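Local coordinates for protein putative adhesin (Bacteroides thetaiotaomicron, PDB 4QDG) that probably serves as a pilus-associated adhesin or anchor lipoprotein of the FimB/Mfa2 family at the bacterial outer membrane and binds magnesium ions, at residues K168-E173 and V238-D243. Sequence-based numbering, arbitrary orientation.
Sequences KKFEFE and VRRKAD
Glu171 and Arg239 form a hydrogen-bonded pair between strands 170-176 and 235-240, the two central, antiparallel strands of a four-stranded sheet. Glu171 N gives a nearly straight bond to Arg239 O (2.8 Å, 168°), and Arg239 N returns one to Glu171 O; Phe170-Arg240 and Phe172-Val238 are the flanking non-hydrogen-bonded pairs. Just past the end of strand 235-240, Lys241 N bonds to Lys169 O (2.9 Å), and a water links that oxygen to Ala242 N. Phe170, Phe172 and Val238 suit the buried face, which packs on Leu157 of strand 140-159. Val238 CG1 lies over one face of the Phe172 ring, while the aliphatic CG of Arg240 comes within 3.5 Å of Phe170 CE1. The other face carries charge. Arg239 runs out with CG opposite the backbone N (chi1 -167°) and turns at chi3, bringing NH2 to Glu171 and Glu173 in a salt-bridge network; Glu246 binds NH1. Lys241 lays its methylenes across Glu171, CG to CG at 3.6 Å, and its NZ donates to Lys168 O. Both oxygens that Arg239 NH2 reaches lie near the guanidinium plane: Glu171 OE1 at 3.0 Å and Glu173 OE2 at 2.8 Å, the latter met from above its carboxylate plane.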
loop_
_atom_site.group_PDB
_atom_site.type_symbol
_atom_site.label_atom_id
_atom_site.label_comp_id
_atom_site.label_asym_id
_atom_site.label_seq_id
_atom_site.Cartn_x
_atom_site.Cartn_y
_atom_site.Cartn_z
ATOM N N LYS A 168 -7.870 -21.806 -12.859
ATOM C CA LYS A 168 -7.312 -22.977 -12.189
ATOM C C LYS A 168 -6.118 -23.549 -12.951
ATOM O O LYS A 168 -5.360 -24.342 -12.391
ATOM C CB LYS A 168 -8.387 -24.057 -11.993
ATOM C CG LYS A 168 -9.526 -23.640 -11.054
ATOM C CD LYS A 168 -10.603 -24.741 -10.954
ATOM C CE LYS A 168 -11.748 -24.517 -11.902
ATOM N NZ LYS A 168 -11.497 -25.105 -13.238
ATOM N N LYS A 169 -5.935 -23.140 -14.214
ATOM C CA LYS A 169 -4.813 -23.595 -15.019
ATOM C C LYS A 169 -3.533 -22.793 -14.715
ATOM O O LYS A 169 -2.476 -23.136 -15.232
ATOM C CB LYS A 169 -5.178 -23.469 -16.516
ATOM C CG LYS A 169 -6.167 -24.523 -17.007
ATOM C CD LYS A 169 -6.362 -24.382 -18.494
ATOM C CE LYS A 169 -6.870 -25.655 -19.108
ATOM N NZ LYS A 169 -7.267 -25.437 -20.522
ATOM N N PHE A 170 -3.636 -21.723 -13.884
ATOM C CA PHE A 170 -2.550 -20.779 -13.633
ATOM C C PHE A 170 -2.261 -20.453 -12.196
ATOM O O PHE A 170 -3.150 -20.411 -11.354
ATOM C CB PHE A 170 -2.849 -19.443 -14.335
ATOM C CG PHE A 170 -3.064 -19.575 -15.819
ATOM C CD1 PHE A 170 -1.983 -19.606 -16.693
ATOM C CD2 PHE A 170 -4.350 -19.649 -16.348
ATOM C CE1 PHE A 170 -2.183 -19.676 -18.067
ATOM C CE2 PHE A 170 -4.545 -19.760 -17.723
ATOM C CZ PHE A 170 -3.462 -19.767 -18.574
ATOM N N GLU A 171 -0.990 -20.165 -11.957
ATOM C CA GLU A 171 -0.410 -19.724 -10.704
ATOM C C GLU A 171 0.045 -18.294 -10.928
ATOM O O GLU A 171 0.657 -17.988 -11.964
ATOM C CB GLU A 171 0.757 -20.624 -10.290
ATOM C CG GLU A 171 0.321 -21.905 -9.615
ATOM C CD GLU A 171 1.427 -22.861 -9.194
ATOM O OE1 GLU A 171 2.606 -22.645 -9.568
ATOM O OE2 GLU A 171 1.099 -23.850 -8.497
ATOM N N PHE A 172 -0.289 -17.416 -9.976
ATOM C CA PHE A 172 0.034 -15.989 -10.028
ATOM C C PHE A 172 0.916 -15.638 -8.858
ATOM O O PHE A 172 0.648 -16.078 -7.744
ATOM C CB PHE A 172 -1.232 -15.134 -9.990
ATOM C CG PHE A 172 -2.236 -15.413 -11.088
ATOM C CD1 PHE A 172 -3.100 -16.502 -11.003
ATOM C CD2 PHE A 172 -2.412 -14.511 -12.140
ATOM C CE1 PHE A 172 -4.077 -16.709 -11.977
ATOM C CE2 PHE A 172 -3.375 -14.738 -13.122
ATOM C CZ PHE A 172 -4.199 -15.830 -13.038
ATOM N N GLU A 173 2.003 -14.889 -9.119
ATOM C CA GLU A 173 2.947 -14.492 -8.072
ATOM C C GLU A 173 3.466 -13.103 -8.286
ATOM O O GLU A 173 3.596 -12.646 -9.427
ATOM C CB GLU A 173 4.163 -15.428 -8.044
ATOM C CG GLU A 173 3.917 -16.793 -7.455
ATOM C CD GLU A 173 4.890 -17.872 -7.899
ATOM O OE1 GLU A 173 5.780 -17.602 -8.741
ATOM O OE2 GLU A 173 4.747 -19.009 -7.399
ATOM N N VAL A 238 3.150 -15.193 -14.112
ATOM C CA VAL A 238 1.959 -15.989 -14.381
ATOM C C VAL A 238 2.454 -17.297 -15.026
ATOM O O VAL A 238 3.100 -17.276 -16.073
ATOM C CB VAL A 238 0.846 -15.270 -15.191
ATOM C CG1 VAL A 238 -0.374 -16.184 -15.338
ATOM C CG2 VAL A 238 0.433 -13.965 -14.514
ATOM N N ARG A 239 2.212 -18.420 -14.337
ATOM C CA ARG A 239 2.694 -19.732 -14.762
ATOM C C ARG A 239 1.567 -20.707 -15.023
ATOM O O ARG A 239 0.639 -20.785 -14.200
ATOM C CB ARG A 239 3.602 -20.296 -13.665
ATOM C CG ARG A 239 4.448 -21.519 -14.033
ATOM C CD ARG A 239 5.546 -21.802 -13.014
ATOM N NE ARG A 239 5.043 -21.669 -11.657
ATOM C CZ ARG A 239 5.431 -20.746 -10.784
ATOM N NH1 ARG A 239 6.421 -19.909 -11.084
ATOM N NH2 ARG A 239 4.857 -20.671 -9.593
ATOM N N ARG A 240 1.641 -21.449 -16.169
ATOM C CA ARG A 240 0.703 -22.543 -16.479
ATOM C C ARG A 240 1.080 -23.709 -15.578
ATOM O O ARG A 240 2.226 -24.158 -15.659
ATOM C CB ARG A 240 0.780 -22.992 -17.953
ATOM C CG ARG A 240 0.298 -22.008 -19.009
ATOM C CD ARG A 240 0.059 -22.708 -20.356
ATOM N NE ARG A 240 1.309 -23.160 -20.975
ATOM C CZ ARG A 240 1.848 -22.633 -22.072
ATOM N NH1 ARG A 240 1.231 -21.654 -22.721
ATOM N NH2 ARG A 240 2.998 -23.098 -22.539
ATOM N N LYS A 241 0.159 -24.170 -14.699
ATOM C CA LYS A 241 0.384 -25.262 -13.731
ATOM C C LYS A 241 0.843 -26.588 -14.381
ATOM O O LYS A 241 1.792 -27.209 -13.891
ATOM C CB LYS A 241 -0.897 -25.503 -12.906
ATOM C CG LYS A 241 -0.950 -24.641 -11.663
ATOM C CD LYS A 241 -2.352 -24.333 -11.214
ATOM C CE LYS A 241 -2.795 -25.092 -9.998
ATOM N NZ LYS A 241 -4.210 -24.772 -9.687
ATOM N N ALA A 242 0.179 -27.005 -15.471
ATOM C CA ALA A 242 0.410 -28.272 -16.176
ATOM C C ALA A 242 1.845 -28.492 -16.677
ATOM O O ALA A 242 2.383 -29.584 -16.482
ATOM C CB ALA A 242 -0.553 -28.395 -17.344
ATOM N N ASP A 243 2.454 -27.487 -17.340
ATOM C CA ASP A 243 3.803 -27.629 -17.914
ATOM C C ASP A 243 4.830 -26.694 -17.259
ATOM O O ASP A 243 6.004 -26.717 -17.636
ATOM C CB ASP A 243 3.772 -27.417 -19.436
ATOM C CG ASP A 243 3.091 -26.145 -19.947
ATOM O OD1 ASP A 243 2.856 -25.231 -19.141
ATOM O OD2 ASP A 243 2.934 -26.011 -21.174
HETATM O O HOH W 1 -2.097 -25.442 -16.617
#